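Local coordinates for protein angiogenin-1 (Salmo salar, PDB 7BFK) that probably cleaves RNA as a secreted endonuclease of the pancreatic ribonuclease family, at residues A[8-12]-A[13-17]; A[52-55]-A[56-59]; A[17-21]-A[22-26]. One frame throughout, in Å; residues are numbered along the deposited sequence.

Interaction 1: A[8-12]-A[13-17]; sequences NHFLK and QHVDG
Phe10 keeps CG anti to its backbone N (chi1 177°), a torsion that carries the ring along the helix toward His14, whose own CG lies beside its backbone N. The two side chains meet roughly perpendicular to one another. His14 CB stands over one face of the Phe10 ring, 4.3 Å from the centroid and 16° off the normal, which meets the geometry of a CH-pi contact. The rings themselves meet obliquely, with planes 50° apart and CD2 of Phe10 4.1 Å from CD2 of His14. Val15 adds an apolar touch through one branch: its CG2 is 3.8 Å from Phe10 CE1 and 3.5 Å from Leu11 CD2, the Leu11 and Val15 side chains running together with a shared heading. Backbone bonds spaced four residues apart hold these positions, with Gln13 N to His9 O at 2.9 Å, His14 N to Phe10 O at 2.8 Å and Val15 N to Leu11 O at 2.8 Å. Beyond the segments, His14 ND1 bonds to Thr45 O, which restrains the imidazole. The contact lies at the C-terminal end of the N-terminal helix of the pancreatic ribonuclease fold and the residues just after it, the helix that in ribonuclease A supplies an active-site histidine.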
loop_
_atom_site.group_PDB
_atom_site.type_symbol
_atom_site.label_atom_id
_atom_site.label_comp_id
_atom_site.label_asym_id
_atom_site.label_seq_id
_atom_site.Cartn_x
_atom_site.Cartn_y
_atom_site.Cartn_z
ATOM N N ASN A 8 6.870 9.719 -0.725
ATOM C CA ASN A 8 6.103 9.980 -1.972
ATOM C C ASN A 8 5.828 8.648 -2.680
ATOM O O ASN A 8 4.707 8.440 -3.177
ATOM C CB ASN A 8 6.810 10.955 -2.917
ATOM C CG ASN A 8 6.805 12.367 -2.376
ATOM O OD1 ASN A 8 7.556 12.696 -1.453
ATOM N ND2 ASN A 8 5.936 13.197 -2.932
ATOM N N HIS A 9 6.833 7.783 -2.749
ATOM C CA HIS A 9 6.697 6.452 -3.391
ATOM C C HIS A 9 5.610 5.654 -2.631
ATOM O O HIS A 9 4.757 5.045 -3.273
ATOM C CB HIS A 9 8.047 5.741 -3.419
ATOM C CG HIS A 9 8.137 4.702 -4.487
ATOM N ND1 HIS A 9 7.011 4.093 -5.023
ATOM C CD2 HIS A 9 9.199 4.118 -5.077
ATOM C CE1 HIS A 9 7.379 3.205 -5.924
ATOM N NE2 HIS A 9 8.721 3.192 -5.971
ATOM N N PHE A 10 5.647 5.681 -1.310
ATOM C CA PHE A 10 4.669 4.968 -0.437
ATOM C C PHE A 10 3.256 5.463 -0.742
ATOM O O PHE A 10 2.370 4.639 -0.987
ATOM C CB PHE A 10 5.022 5.153 1.031
ATOM C CG PHE A 10 4.028 4.513 1.965
ATOM C CD1 PHE A 10 2.844 5.151 2.288
ATOM C CD2 PHE A 10 4.267 3.249 2.487
ATOM C CE1 PHE A 10 1.913 4.536 3.116
ATOM C CE2 PHE A 10 3.337 2.642 3.327
ATOM C CZ PHE A 10 2.173 3.285 3.637
ATOM N N LEU A 11 3.053 6.788 -0.771
ATOM C CA LEU A 11 1.724 7.369 -1.058
ATOM C C LEU A 11 1.242 6.906 -2.431
ATOM O O LEU A 11 0.072 6.500 -2.528
ATOM C CB LEU A 11 1.813 8.890 -0.983
ATOM C CG LEU A 11 2.125 9.459 0.388
ATOM C CD1 LEU A 11 2.203 10.983 0.314
ATOM C CD2 LEU A 11 1.061 9.032 1.410
ATOM N N LYS A 12 2.092 6.966 -3.457
ATOM C CA LYS A 12 1.723 6.570 -4.841
ATOM C C LYS A 12 1.317 5.090 -4.863
ATOM O O LYS A 12 0.323 4.759 -5.476
ATOM C CB LYS A 12 2.890 6.770 -5.815
ATOM C CG LYS A 12 3.207 8.209 -6.216
ATOM C CD LYS A 12 4.560 8.299 -6.945
ATOM C CE LYS A 12 5.138 9.695 -7.064
ATOM N NZ LYS A 12 4.608 10.427 -8.238
ATOM N N GLN A 13 2.075 4.236 -4.188
ATOM C CA GLN A 13 1.817 2.773 -4.164
ATOM C C GLN A 13 0.635 2.382 -3.246
ATOM O O GLN A 13 -0.055 1.419 -3.601
ATOM C CB GLN A 13 3.068 2.075 -3.661
ATOM C CG GLN A 13 2.975 0.568 -3.685
ATOM C CD GLN A 13 4.358 -0.023 -3.727
ATOM O OE1 GLN A 13 4.809 -0.669 -2.790
ATOM N NE2 GLN A 13 5.064 0.263 -4.806
ATOM N N HIS A 14 0.392 3.083 -2.128
ATOM C CA HIS A 14 -0.538 2.575 -1.084
ATOM C C HIS A 14 -1.579 3.566 -0.564
ATOM O O HIS A 14 -2.331 3.134 0.314
ATOM C CB HIS A 14 0.266 2.081 0.127
ATOM C CG HIS A 14 1.134 0.912 -0.173
ATOM N ND1 HIS A 14 0.615 -0.318 -0.497
ATOM C CD2 HIS A 14 2.471 0.760 -0.161
ATOM C CE1 HIS A 14 1.597 -1.152 -0.737
ATOM N NE2 HIS A 14 2.739 -0.522 -0.528
ATOM N N VAL A 15 -1.641 4.825 -0.999
ATOM C CA VAL A 15 -2.641 5.755 -0.394
ATOM C C VAL A 15 -3.534 6.352 -1.503
ATOM O O VAL A 15 -3.007 7.118 -2.334
ATOM C CB VAL A 15 -1.952 6.824 0.475
ATOM C CG1 VAL A 15 -2.938 7.786 1.102
ATOM C CG2 VAL A 15 -1.068 6.195 1.553
ATOM N N ASP A 16 -4.834 6.014 -1.506
ATOM C CA ASP A 16 -5.832 6.522 -2.494
ATOM C C ASP A 16 -7.236 6.552 -1.874
ATOM O O ASP A 16 -7.929 5.500 -1.842
ATOM C CB ASP A 16 -5.797 5.723 -3.799
ATOM C CG ASP A 16 -6.798 6.214 -4.837
ATOM O OD1 ASP A 16 -7.398 7.286 -4.623
ATOM O OD2 ASP A 16 -6.976 5.513 -5.830
ATOM N N GLY A 17 -7.645 7.734 -1.418
ATOM C CA GLY A 17 -8.954 7.989 -0.797
ATOM C C GLY A 17 -10.120 7.637 -1.713
ATOM O O GLY A 17 -11.181 7.376 -1.188
#

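Interaction 2: A[52-55]-A[56-59]; sequences DQVQ and AICT
Val54 and Ile57 meet where helix 51-55 of this pancreatic ribonuclease fold gives way to turns closed by three-residue bonds. The bonding pattern is the evidence. Ala56 N still reaches back four residues to Asp52 O at 3.1 Å, whereas Ile57 N bonds to Val54 O at 3.1 Å and Cys58 N to Gln55 O at 2.9 Å, both across three residues. The directions change as well: the Ile57 donor stands 60° out of the Val54 carbonyl plane and the Cys58 donor 42° out of that of Gln55, so neither uses a lone pair. Thr59 N continues the series to Ala56 O at 2.9 Å.

Ile57 sets CG1 beside its backbone N (chi1 -66°), and from there its extended chain lies next to that of Val54 with the same heading, CD1 of Ile57 being 4.0 Å from Val54 CG1. Ile57 CB also comes within 3.3 Å of Val54 O. Ala56 CB rests against the helix carbonyls, 3.4 Å from Asp52 O.

Farther out, Ile57 packs on Val103 and Ile105 of strand 93-108, and Gln55 NE2 bonds to Lys110 O, tying the Gln55 side chain to the loop after that strand. Cys58 is covalently fixed to Cys107 by a disulfide, and its SG sits 4.0 Å from Gln55 O.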
loop_
_atom_site.group_PDB
_atom_site.type_symbol
_atom_site.label_atom_id
_atom_site.label_comp_id
_atom_site.label_asym_id
_atom_site.label_seq_id
_atom_site.Cartn_x
_atom_site.Cartn_y
_atom_site.Cartn_z
ATOM N N ASP A 52 -1.781 12.712 5.652
ATOM C CA ASP A 52 -1.620 13.130 7.071
ATOM C C ASP A 52 -2.067 12.013 8.014
ATOM O O ASP A 52 -1.382 11.797 9.000
ATOM C CB ASP A 52 -2.326 14.453 7.349
ATOM C CG ASP A 52 -1.515 15.644 6.851
ATOM O OD1 ASP A 52 -0.453 15.420 6.212
ATOM O OD2 ASP A 52 -1.939 16.756 7.096
ATOM N N GLN A 53 -3.142 11.306 7.689
ATOM C CA GLN A 53 -3.704 10.225 8.537
ATOM C C GLN A 53 -2.718 9.058 8.556
ATOM O O GLN A 53 -2.587 8.389 9.593
ATOM C CB GLN A 53 -5.042 9.713 8.004
ATOM C CG GLN A 53 -6.126 10.776 7.796
ATOM C CD GLN A 53 -7.453 10.137 7.450
ATOM O OE1 GLN A 53 -8.139 10.522 6.494
ATOM N NE2 GLN A 53 -7.827 9.129 8.228
ATOM N N VAL A 54 -2.082 8.784 7.427
ATOM C CA VAL A 54 -1.128 7.649 7.322
ATOM C C VAL A 54 0.213 8.075 7.929
ATOM O O VAL A 54 0.812 7.236 8.628
ATOM C CB VAL A 54 -0.996 7.129 5.877
ATOM C CG1 VAL A 54 -0.089 5.916 5.811
ATOM C CG2 VAL A 54 -2.359 6.800 5.274
ATOM N N GLN A 55 0.670 9.319 7.702
ATOM C CA GLN A 55 1.967 9.787 8.256
ATOM C C GLN A 55 1.873 9.722 9.788
ATOM O O GLN A 55 2.862 9.327 10.428
ATOM C CB GLN A 55 2.354 11.182 7.759
ATOM C CG GLN A 55 3.696 11.656 8.321
ATOM C CD GLN A 55 4.209 12.949 7.727
ATOM O OE1 GLN A 55 3.450 13.838 7.342
ATOM N NE2 GLN A 55 5.527 13.058 7.642
ATOM N N ALA A 56 0.696 10.009 10.338
ATOM C CA ALA A 56 0.442 10.033 11.797
ATOM C C ALA A 56 0.759 8.667 12.427
ATOM O O ALA A 56 1.062 8.643 13.624
ATOM C CB ALA A 56 -0.987 10.453 12.065
ATOM N N ILE A 57 0.671 7.566 11.671
ATOM C CA ILE A 57 0.971 6.194 12.193
ATOM C C ILE A 57 2.395 6.188 12.767
ATOM O O ILE A 57 2.649 5.459 13.754
ATOM C CB ILE A 57 0.797 5.120 11.099
ATOM C CG1 ILE A 57 -0.662 4.994 10.667
ATOM C CG2 ILE A 57 1.352 3.779 11.568
ATOM C CD1 ILE A 57 -0.868 4.198 9.393
ATOM N N CYS A 58 3.269 6.979 12.165
ATOM C CA CYS A 58 4.703 7.089 12.510
ATOM C C CYS A 58 4.912 8.113 13.641
ATOM O O CYS A 58 5.956 8.046 14.273
ATOM C CB CYS A 58 5.519 7.485 11.282
ATOM S SG CYS A 58 5.470 6.278 9.923
ATOM N N THR A 59 3.932 8.982 13.919
ATOM C CA THR A 59 4.087 10.096 14.907
ATOM C C THR A 59 2.916 10.197 15.898
ATOM O O THR A 59 2.350 11.287 16.009
ATOM C CB THR A 59 4.257 11.433 14.178
ATOM O OG1 THR A 59 3.078 11.703 13.413
ATOM C CG2 THR A 59 5.466 11.444 13.269
#

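Interaction 3: A[17-21]-A[22-26]; sequences GEMTT and LKCKS
Lys23 reaches back past Thr20 to Glu18, its side chain extended from CG onward, and each atom from CB to NZ has a neighbour. CB lies 3.8 Å from the sulfur SD of Met19, whose chain bends at chi2 (61°) and runs antiparallel to the lysine chain. CG comes next, 3.4 Å from Thr20 OG1, where the two side chains cross at a slant. CD passes the backbone N of Thr20, a buried atom with no partner in the model. CE is already 3.3 Å from Glu18 O, and NZ completes the approach with a short hydrogen bond of 2.6 Å to that same Glu18 O, the donor standing 38° out of the carbonyl plane. The Glu18 carboxylate stays apart, Glu18 OE1 being 4.9 Å from Lys23 NZ, so opposite charges are near but not in contact.

The segment is the linker from the first to the second helix of the pancreatic ribonuclease fold, a region known in ribonuclease A as the hinge loop, and Lys23 occupies the N-cap position of helix 24-32. Its backbone works at both ends: Lys23 N bonds to Thr20 O at 3.0 Å, and Lys23 O receives Ser26 OG at 3.1 Å. An alanine here would lack the ammonium group and the methylene chain, and is likely to leave Glu18 O without this donor and Thr20 OG1 without its apolar neighbour. Met19, a buried residue, also touches Val79 and Cys81 of strand 76-85. Its methyl CE ends 4.1 Å from Cys24 SG, the sulfur that forms the disulfide with Cys81.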
loop_
_atom_site.group_PDB
_atom_site.type_symbol
_atom_site.label_atom_id
_atom_site.label_comp_id
_atom_site.label_asym_id
_atom_site.label_seq_id
_atom_site.Cartn_x
_atom_site.Cartn_y
_atom_site.Cartn_z
ATOM N N GLY A 17 -7.645 7.734 -1.418
ATOM C CA GLY A 17 -8.954 7.989 -0.797
ATOM C C GLY A 17 -10.120 7.637 -1.713
ATOM O O GLY A 17 -11.181 7.376 -1.188
ATOM N N GLU A 18 -9.911 7.573 -3.029
ATOM C CA GLU A 18 -10.990 7.297 -4.026
ATOM C C GLU A 18 -10.844 5.892 -4.626
ATOM O O GLU A 18 -11.555 5.589 -5.593
ATOM C CB GLU A 18 -10.968 8.369 -5.124
ATOM C CG GLU A 18 -11.201 9.781 -4.592
ATOM C CD GLU A 18 -11.052 10.904 -5.620
ATOM O OE1 GLU A 18 -10.820 10.601 -6.811
ATOM O OE2 GLU A 18 -11.163 12.086 -5.226
ATOM N N MET A 19 -10.003 5.025 -4.058
ATOM C CA MET A 19 -9.822 3.656 -4.600
ATOM C C MET A 19 -11.081 2.812 -4.338
ATOM O O MET A 19 -11.724 3.008 -3.288
ATOM C CB MET A 19 -8.605 2.975 -3.955
ATOM C CG MET A 19 -8.345 1.610 -4.486
ATOM S SD MET A 19 -7.985 1.608 -6.246
ATOM C CE MET A 19 -7.826 -0.155 -6.522
ATOM N N THR A 20 -11.411 1.893 -5.250
ATOM C CA THR A 20 -12.513 0.905 -5.110
ATOM C C THR A 20 -12.054 -0.438 -5.690
ATOM O O THR A 20 -11.069 -0.458 -6.441
ATOM C CB THR A 20 -13.803 1.363 -5.809
ATOM O OG1 THR A 20 -13.657 1.120 -7.213
ATOM C CG2 THR A 20 -14.131 2.812 -5.549
ATOM N N THR A 21 -12.764 -1.518 -5.365
ATOM C CA THR A 21 -12.467 -2.896 -5.831
ATOM C C THR A 21 -12.495 -2.926 -7.365
ATOM O O THR A 21 -11.657 -3.631 -7.971
ATOM C CB THR A 21 -13.451 -3.887 -5.209
ATOM O OG1 THR A 21 -14.765 -3.473 -5.600
ATOM C CG2 THR A 21 -13.350 -3.936 -3.699
ATOM N N LEU A 22 -13.404 -2.164 -7.967
ATOM C CA LEU A 22 -13.611 -2.113 -9.437
ATOM C C LEU A 22 -12.406 -1.460 -10.127
ATOM O O LEU A 22 -12.248 -1.675 -11.323
ATOM C CB LEU A 22 -14.906 -1.335 -9.725
ATOM C CG LEU A 22 -16.178 -1.914 -9.100
ATOM C CD1 LEU A 22 -17.384 -1.022 -9.380
ATOM C CD2 LEU A 22 -16.438 -3.330 -9.596
ATOM N N LYS A 23 -11.577 -0.699 -9.403
ATOM C CA LYS A 23 -10.428 0.040 -9.998
ATOM C C LYS A 23 -9.119 -0.778 -9.956
ATOM O O LYS A 23 -8.066 -0.205 -10.329
ATOM C CB LYS A 23 -10.229 1.371 -9.268
ATOM C CG LYS A 23 -11.386 2.361 -9.367
ATOM C CD LYS A 23 -11.023 3.720 -8.809
ATOM C CE LYS A 23 -12.185 4.684 -8.736
ATOM N NZ LYS A 23 -11.759 5.984 -8.172
ATOM N N CYS A 24 -9.149 -2.051 -9.553
ATOM C CA CYS A 24 -7.912 -2.880 -9.403
ATOM C C CYS A 24 -7.158 -2.988 -10.731
ATOM O O CYS A 24 -5.933 -2.799 -10.725
ATOM C CB CYS A 24 -8.195 -4.259 -8.816
ATOM S SG CYS A 24 -8.397 -4.216 -7.015
ATOM N N LYS A 25 -7.861 -3.250 -11.831
ATOM C CA LYS A 25 -7.241 -3.430 -13.168
ATOM C C LYS A 25 -6.400 -2.196 -13.523
ATOM O O LYS A 25 -5.214 -2.365 -13.802
ATOM C CB LYS A 25 -8.320 -3.722 -14.217
ATOM C CG LYS A 25 -7.799 -3.920 -15.632
ATOM C CD LYS A 25 -8.840 -4.441 -16.600
ATOM C CE LYS A 25 -8.306 -4.589 -18.009
ATOM N NZ LYS A 25 -7.081 -5.426 -18.042
ATOM N N SER A 26 -6.980 -0.999 -13.475
ATOM C CA SER A 26 -6.298 0.263 -13.877
ATOM C C SER A 26 -5.155 0.599 -12.906
ATOM O O SER A 26 -4.058 0.929 -13.394
ATOM C CB SER A 26 -7.280 1.412 -14.027
ATOM O OG SER A 26 -7.983 1.656 -12.819
#

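From the N terminus, interaction 1 spans the end of helix 5-14, and interaction 3 starts on the residue where it stops, Gly17, winding the linker into helix 24-32. Interaction 2 comes later in the chain, at helix 51-55 and the loop that follows it. All three are local turns in series; none encloses or crosses another. Interactions 1 and 2 meet in space nevertheless: Phe10 CE1 lies 3.6 Å from Val54 CG1 and Val15 CG2 is 4.0 Å from Val54 CG2, so the first helix packs on the third. Interactions 2 and 3 do not touch, their nearest atoms being about 8 Å apart. Disulfides join each of these two to the sheet, Cys24 to strand 76-85 and Cys58 to strand 93-108.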